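Local coordinates for HydG protein (Carboxydothermus hydrogenoformans, PDB 4RTB), which is a radical SAM enzyme and [FeFe]-hydrogenase maturase that uses a [4Fe-4S] cluster and S-adenosylmethionine in making carbon monoxide and cyanide, at residues M153-E166 and I185-L199. Numbering follows the deposited sequence.
Sequences MGEEPEDKTLSYLE and IAPLTLKGYERLKKL. With SAM (S-adenosylmethionine), chain B.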
loop_
_atom_site.group_PDB
_atom_site.type_symbol
_atom_site.label_atom_id
_atom_site.label_comp_id
_atom_site.label_asym_id
_atom_site.label_seq_id
_atom_site.Cartn_x
_atom_site.Cartn_y
_atom_site.Cartn_z
ATOM N N MET A 153 9.364 -10.619 -3.629
ATOM C CA MET A 153 10.327 -11.706 -3.469
ATOM C C MET A 153 10.951 -11.750 -2.083
ATOM O O MET A 153 10.989 -10.747 -1.370
ATOM C CB MET A 153 11.457 -11.579 -4.487
ATOM C CG MET A 153 11.144 -12.067 -5.876
ATOM S SD MET A 153 12.308 -11.327 -7.032
ATOM C CE MET A 153 13.838 -11.517 -6.116
ATOM N N GLY A 154 11.463 -12.920 -1.716
ATOM C CA GLY A 154 12.337 -13.029 -0.566
ATOM C C GLY A 154 13.694 -12.467 -0.948
ATOM O O GLY A 154 14.009 -12.349 -2.133
ATOM N N GLU A 155 14.502 -12.117 0.047
ATOM C CA GLU A 155 15.790 -11.491 -0.229
ATOM C C GLU A 155 16.856 -12.506 -0.632
ATOM O O GLU A 155 17.123 -13.469 0.085
ATOM C CB GLU A 155 16.270 -10.687 0.983
ATOM C CG GLU A 155 17.590 -9.956 0.754
ATOM C CD GLU A 155 17.889 -8.925 1.828
ATOM O OE1 GLU A 155 17.251 -8.979 2.902
ATOM O OE2 GLU A 155 18.755 -8.056 1.596
ATOM N N GLU A 156 17.444 -12.282 -1.801
ATOM C CA GLU A 156 18.616 -13.022 -2.245
ATOM C C GLU A 156 19.723 -11.991 -2.463
ATOM O O GLU A 156 19.454 -10.791 -2.385
ATOM C CB GLU A 156 18.314 -13.817 -3.522
ATOM C CG GLU A 156 17.222 -14.864 -3.379
ATOM C CD GLU A 156 16.841 -15.488 -4.709
ATOM O OE1 GLU A 156 16.844 -14.767 -5.730
ATOM O OE2 GLU A 156 16.544 -16.701 -4.738
ATOM N N PRO A 157 20.970 -12.439 -2.704
ATOM C CA PRO A 157 22.024 -11.461 -3.005
ATOM C C PRO A 157 21.657 -10.527 -4.154
ATOM O O PRO A 157 20.889 -10.904 -5.038
ATOM C CB PRO A 157 23.213 -12.343 -3.375
ATOM C CG PRO A 157 23.014 -13.561 -2.552
ATOM C CD PRO A 157 21.527 -13.791 -2.519
ATOM N N GLU A 158 22.207 -9.318 -4.119
ATOM C CA GLU A 158 21.849 -8.256 -5.051
ATOM C C GLU A 158 21.952 -8.676 -6.520
ATOM O O GLU A 158 20.992 -8.533 -7.283
ATOM C CB GLU A 158 22.732 -7.039 -4.793
ATOM C CG GLU A 158 22.394 -5.827 -5.628
ATOM C CD GLU A 158 22.666 -4.534 -4.889
ATOM O OE1 GLU A 158 22.474 -4.505 -3.655
ATOM O OE2 GLU A 158 23.072 -3.548 -5.540
ATOM N N ASP A 159 23.112 -9.206 -6.901
ATOM C CA ASP A 159 23.369 -9.592 -8.285
ATOM C C ASP A 159 22.379 -10.653 -8.760
ATOM O O ASP A 159 21.901 -10.609 -9.899
ATOM C CB ASP A 159 24.810 -10.091 -8.440
ATOM C CG ASP A 159 25.266 -10.095 -9.882
ATOM O OD1 ASP A 159 24.603 -10.741 -10.722
ATOM O OD2 ASP A 159 26.283 -9.441 -10.183
ATOM N N LYS A 160 22.081 -11.597 -7.872
ATOM C CA LYS A 160 21.129 -12.664 -8.147
ATOM C C LYS A 160 19.768 -12.106 -8.559
ATOM O O LYS A 160 19.343 -12.244 -9.717
ATOM C CB LYS A 160 20.966 -13.556 -6.913
ATOM C CG LYS A 160 21.424 -14.994 -7.085
ATOM C CD LYS A 160 20.346 -15.953 -6.592
ATOM C CE LYS A 160 20.885 -17.362 -6.392
ATOM N NZ LYS A 160 19.811 -18.295 -5.943
ATOM N N THR A 161 19.102 -11.470 -7.597
ATOM C CA THR A 161 17.765 -10.923 -7.792
ATOM C C THR A 161 17.715 -9.963 -8.962
ATOM O O THR A 161 16.778 -9.991 -9.753
ATOM C CB THR A 161 17.260 -10.168 -6.549
ATOM O OG1 THR A 161 17.978 -8.936 -6.411
ATOM C CG2 THR A 161 17.445 -10.999 -5.302
ATOM N N LEU A 162 18.726 -9.108 -9.066
ATOM C CA LEU A 162 18.706 -8.084 -10.096
ATOM C C LEU A 162 18.899 -8.660 -11.491
ATOM O O LEU A 162 18.345 -8.136 -12.447
ATOM C CB LEU A 162 19.759 -7.021 -9.811
ATOM C CG LEU A 162 19.305 -6.046 -8.729
ATOM C CD1 LEU A 162 20.375 -5.019 -8.480
ATOM C CD2 LEU A 162 17.998 -5.376 -9.131
ATOM N N SER A 163 19.672 -9.733 -11.616
ATOM C CA SER A 163 19.801 -10.396 -12.911
ATOM C C SER A 163 18.477 -11.065 -13.273
ATOM O O SER A 163 17.955 -10.912 -14.390
ATOM C CB SER A 163 20.931 -11.421 -12.880
ATOM O OG SER A 163 22.083 -10.871 -12.267
ATOM N N TYR A 164 17.950 -11.804 -12.299
ATOM C CA TYR A 164 16.649 -12.461 -12.387
ATOM C C TYR A 164 15.561 -11.518 -12.915
ATOM O O TYR A 164 14.863 -11.826 -13.889
ATOM C CB TYR A 164 16.281 -13.000 -11.003
ATOM C CG TYR A 164 15.007 -13.802 -10.916
ATOM C CD1 TYR A 164 13.886 -13.287 -10.277
ATOM C CD2 TYR A 164 14.930 -15.083 -11.444
ATOM C CE1 TYR A 164 12.720 -14.018 -10.180
ATOM C CE2 TYR A 164 13.766 -15.824 -11.352
ATOM C CZ TYR A 164 12.665 -15.286 -10.715
ATOM O OH TYR A 164 11.499 -16.015 -10.621
ATOM N N LEU A 165 15.438 -10.361 -12.274
ATOM C CA LEU A 165 14.469 -9.352 -12.679
ATOM C C LEU A 165 14.850 -8.717 -14.011
ATOM O O LEU A 165 13.980 -8.335 -14.795
ATOM C CB LEU A 165 14.338 -8.272 -11.603
ATOM C CG LEU A 165 13.650 -8.684 -10.301
ATOM C CD1 LEU A 165 13.660 -7.541 -9.300
ATOM C CD2 LEU A 165 12.229 -9.137 -10.579
ATOM N N GLU A 166 16.151 -8.607 -14.265
ATOM C CA GLU A 166 16.636 -8.025 -15.513
ATOM C C GLU A 166 16.204 -8.863 -16.703
ATOM O O GLU A 166 16.078 -8.350 -17.815
ATOM C CB GLU A 166 18.159 -7.881 -15.498
ATOM C CG GLU A 166 18.637 -6.506 -15.068
ATOM C CD GLU A 166 20.083 -6.506 -14.618
ATOM O OE1 GLU A 166 20.684 -7.600 -14.546
ATOM O OE2 GLU A 166 20.618 -5.415 -14.332
ATOM N N ILE A 185 11.164 -5.144 -3.425
ATOM C CA ILE A 185 12.423 -5.869 -3.297
ATOM C C ILE A 185 13.267 -5.310 -2.152
ATOM O O ILE A 185 13.303 -4.100 -1.936
ATOM C CB ILE A 185 13.225 -5.817 -4.624
ATOM C CG1 ILE A 185 12.594 -6.754 -5.656
ATOM C CG2 ILE A 185 14.683 -6.190 -4.418
ATOM C CD1 ILE A 185 12.408 -8.167 -5.160
ATOM N N ALA A 186 13.921 -6.205 -1.413
ATOM C CA ALA A 186 14.848 -5.845 -0.340
ATOM C C ALA A 186 15.858 -4.771 -0.773
ATOM O O ALA A 186 16.180 -4.669 -1.956
ATOM C CB ALA A 186 15.573 -7.091 0.141
ATOM N N PRO A 187 16.352 -3.966 0.191
ATOM C CA PRO A 187 17.250 -2.833 -0.079
ATOM C C PRO A 187 18.443 -3.168 -0.974
ATOM O O PRO A 187 19.037 -4.241 -0.859
ATOM C CB PRO A 187 17.733 -2.436 1.317
ATOM C CG PRO A 187 16.625 -2.827 2.213
ATOM C CD PRO A 187 16.043 -4.079 1.628
ATOM N N LEU A 188 18.784 -2.232 -1.853
ATOM C CA LEU A 188 19.878 -2.413 -2.796
ATOM C C LEU A 188 20.911 -1.302 -2.653
ATOM O O LEU A 188 20.667 -0.296 -1.987
ATOM C CB LEU A 188 19.348 -2.441 -4.230
ATOM C CG LEU A 188 18.175 -3.376 -4.525
ATOM C CD1 LEU A 188 17.711 -3.205 -5.965
ATOM C CD2 LEU A 188 18.556 -4.822 -4.245
ATOM N N THR A 189 22.063 -1.487 -3.285
ATOM C CA THR A 189 23.064 -0.430 -3.366
ATOM C C THR A 189 22.664 0.568 -4.446
ATOM O O THR A 189 21.745 0.311 -5.222
ATOM C CB THR A 189 24.461 -0.989 -3.682
ATOM O OG1 THR A 189 24.467 -1.535 -5.007
ATOM C CG2 THR A 189 24.841 -2.074 -2.684
ATOM N N LEU A 190 23.357 1.703 -4.494
ATOM C CA LEU A 190 23.105 2.719 -5.511
ATOM C C LEU A 190 23.225 2.151 -6.923
ATOM O O LEU A 190 22.445 2.500 -7.812
ATOM C CB LEU A 190 24.071 3.891 -5.335
ATOM C CG LEU A 190 23.463 5.163 -4.750
ATOM C CD1 LEU A 190 24.453 5.855 -3.827
ATOM C CD2 LEU A 190 23.028 6.098 -5.869
ATOM N N LYS A 191 24.205 1.273 -7.116
ATOM C CA LYS A 191 24.413 0.625 -8.404
ATOM C C LYS A 191 23.229 -0.269 -8.736
ATOM O O LYS A 191 22.785 -0.330 -9.884
ATOM C CB LYS A 191 25.709 -0.191 -8.396
ATOM C CG LYS A 191 26.077 -0.800 -9.743
ATOM N N GLY A 192 22.725 -0.958 -7.719
ATOM C CA GLY A 192 21.583 -1.834 -7.884
ATOM C C GLY A 192 20.328 -1.087 -8.283
ATOM O O GLY A 192 19.570 -1.543 -9.138
ATOM N N TYR A 193 20.107 0.065 -7.660
ATOM C CA TYR A 193 18.959 0.894 -7.999
ATOM C C TYR A 193 19.132 1.518 -9.380
ATOM O O TYR A 193 18.154 1.715 -10.101
ATOM C CB TYR A 193 18.743 1.973 -6.940
ATOM C CG TYR A 193 18.193 1.439 -5.638
ATOM C CD1 TYR A 193 17.148 0.525 -5.630
ATOM C CD2 TYR A 193 18.723 1.839 -4.421
ATOM C CE1 TYR A 193 16.640 0.030 -4.445
ATOM C CE2 TYR A 193 18.222 1.349 -3.230
ATOM C CZ TYR A 193 17.181 0.446 -3.247
ATOM O OH TYR A 193 16.681 -0.045 -2.064
ATOM N N GLU A 194 20.373 1.825 -9.746
ATOM C CA GLU A 194 20.663 2.273 -11.105
ATOM C C GLU A 194 20.333 1.170 -12.103
ATOM O O GLU A 194 19.912 1.443 -13.227
ATOM C CB GLU A 194 22.125 2.693 -11.248
ATOM C CG GLU A 194 22.394 4.143 -10.878
ATOM N N ARG A 195 20.527 -0.076 -11.687
ATOM C CA ARG A 195 20.195 -1.216 -12.530
ATOM C C ARG A 195 18.683 -1.370 -12.626
ATOM O O ARG A 195 18.154 -1.722 -13.681
ATOM C CB ARG A 195 20.834 -2.503 -11.991
ATOM C CG ARG A 195 22.345 -2.588 -12.191
ATOM C CD ARG A 195 22.933 -3.863 -11.592
ATOM N NE ARG A 195 22.500 -5.066 -12.299
ATOM C CZ ARG A 195 22.799 -6.305 -11.918
ATOM N NH1 ARG A 195 22.363 -7.343 -12.622
ATOM N NH2 ARG A 195 23.533 -6.510 -10.831
ATOM N N LEU A 196 17.993 -1.091 -11.525
ATOM C CA LEU A 196 16.547 -1.274 -11.462
ATOM C C LEU A 196 15.806 -0.209 -12.267
ATOM O O LEU A 196 14.809 -0.506 -12.923
ATOM C CB LEU A 196 16.068 -1.262 -10.009
ATOM C CG LEU A 196 14.695 -1.896 -9.779
ATOM C CD1 LEU A 196 14.715 -3.359 -10.195
ATOM C CD2 LEU A 196 14.259 -1.752 -8.328
ATOM N N LYS A 197 16.303 1.025 -12.220
ATOM C CA LYS A 197 15.706 2.129 -12.967
ATOM C C LYS A 197 15.692 1.845 -14.473
ATOM O O LYS A 197 14.820 2.337 -15.193
ATOM C CB LYS A 197 16.454 3.436 -12.679
ATOM C CG LYS A 197 15.794 4.684 -13.250
ATOM N N LYS A 198 16.647 1.043 -14.942
ATOM C CA LYS A 198 16.716 0.667 -16.353
ATOM C C LYS A 198 15.625 -0.328 -16.741
ATOM O O LYS A 198 15.323 -0.499 -17.923
ATOM C CB LYS A 198 18.087 0.071 -16.685
ATOM C CG LYS A 198 19.235 1.072 -16.698
ATOM N N LEU A 199 15.043 -0.990 -15.745
ATOM C CA LEU A 199 14.017 -1.998 -15.993
ATOM C C LEU A 199 12.649 -1.370 -16.221
ATOM O O LEU A 199 11.682 -2.071 -16.530
ATOM C CB LEU A 199 13.947 -2.988 -14.831
ATOM C CG LEU A 199 15.192 -3.850 -14.618
ATOM C CD1 LEU A 199 14.915 -4.953 -13.608
ATOM C CD2 LEU A 199 15.667 -4.431 -15.940
HETATM N N SAM B . 11.512 -9.466 1.236
HETATM C CA SAM B . 11.318 -8.024 1.077
HETATM C C SAM B . 11.308 -7.262 2.397
HETATM O O SAM B . 11.377 -7.832 3.480
HETATM O OXT SAM B . 11.229 -6.035 2.401
HETATM C CB SAM B . 10.023 -7.714 0.328
HETATM C CG SAM B . 8.941 -8.794 0.332
HETATM S SD SAM B . 8.138 -9.192 1.904
HETATM C CE SAM B . 7.439 -10.772 1.420
HETATM C "C5'" SAM B . 6.576 -8.297 1.753
HETATM C "C4'" SAM B . 6.036 -7.709 3.054
HETATM O "O4'" SAM B . 5.158 -8.582 3.746
HETATM C "C3'" SAM B . 7.144 -7.386 4.043
HETATM O "O3'" SAM B . 7.645 -6.092 3.817
HETATM C "C2'" SAM B . 6.455 -7.491 5.387
HETATM O "O2'" SAM B . 6.215 -6.211 5.918
HETATM C "C1'" SAM B . 5.119 -8.152 5.095
HETATM N N9 SAM B . 4.937 -9.271 6.030
HETATM C C8 SAM B . 5.838 -10.268 6.287
HETATM N N7 SAM B . 5.310 -11.099 7.211
HETATM C C5 SAM B . 4.089 -10.637 7.557
HETATM C C6 SAM B . 3.134 -11.100 8.450
HETATM N N6 SAM B . 3.361 -12.203 9.157
HETATM N N1 SAM B . 1.951 -10.409 8.600
HETATM C C2 SAM B . 1.722 -9.264 7.864
HETATM N N3 SAM B . 2.676 -8.809 6.977
HETATM C C4 SAM B . 3.841 -9.486 6.825
#
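R195 reaches from helix 190-197 to E166 and L162 on the neighbouring helix. Its CB and CG pass E166 OE2, and CD lies near both that oxygen and L162 CD1. The bend at chi3 (67°) then turns the guanidinium side-on to the carboxylate: R195 NE donates to E166 OE2 (2.8 Å) and R195 NH1 to E166 OE1 (2.6 Å), both met on the syn side but by donors tilted out of the carboxylate plane. Both acceptors lie close to the guanidinium plane, although the two flat groups are 39° apart. L162 CB sits 3.7 Å above the centre of one R195 guanidinium face, and NH2 ends near D159 CA; the side chain is thus a knob among D159, L162, S163 and E166. A leucine in its place would probably leave the E166 carboxylate without its charged mate and the hole poorly filled.

At the N-terminal ends, E158 takes T189 N on OE1 (3.1 Å) and T189 OG1 on OE2 (2.5 Å), while that hydroxyl caps its own helix by accepting from G192 N. Between these polar ends, L162 CD2 meets L188 CD1 tip to tip (3.8 Å). Further in, L165 CD1 meets I185 CG1 beside M153; I185 CD1 touches M153 CB (3.6 Å), and M153 O accepts from the SAM amino group.

The axes of segments 158-166 and 190-197 approach to 10.5 Å at 6°, following parallel strands 148-153 and 180-184: neighbouring beta-alpha units of the radical SAM barrel, where the end of strand 148-153 places M153 against SAM and the following G154 against the iron-sulfur cluster.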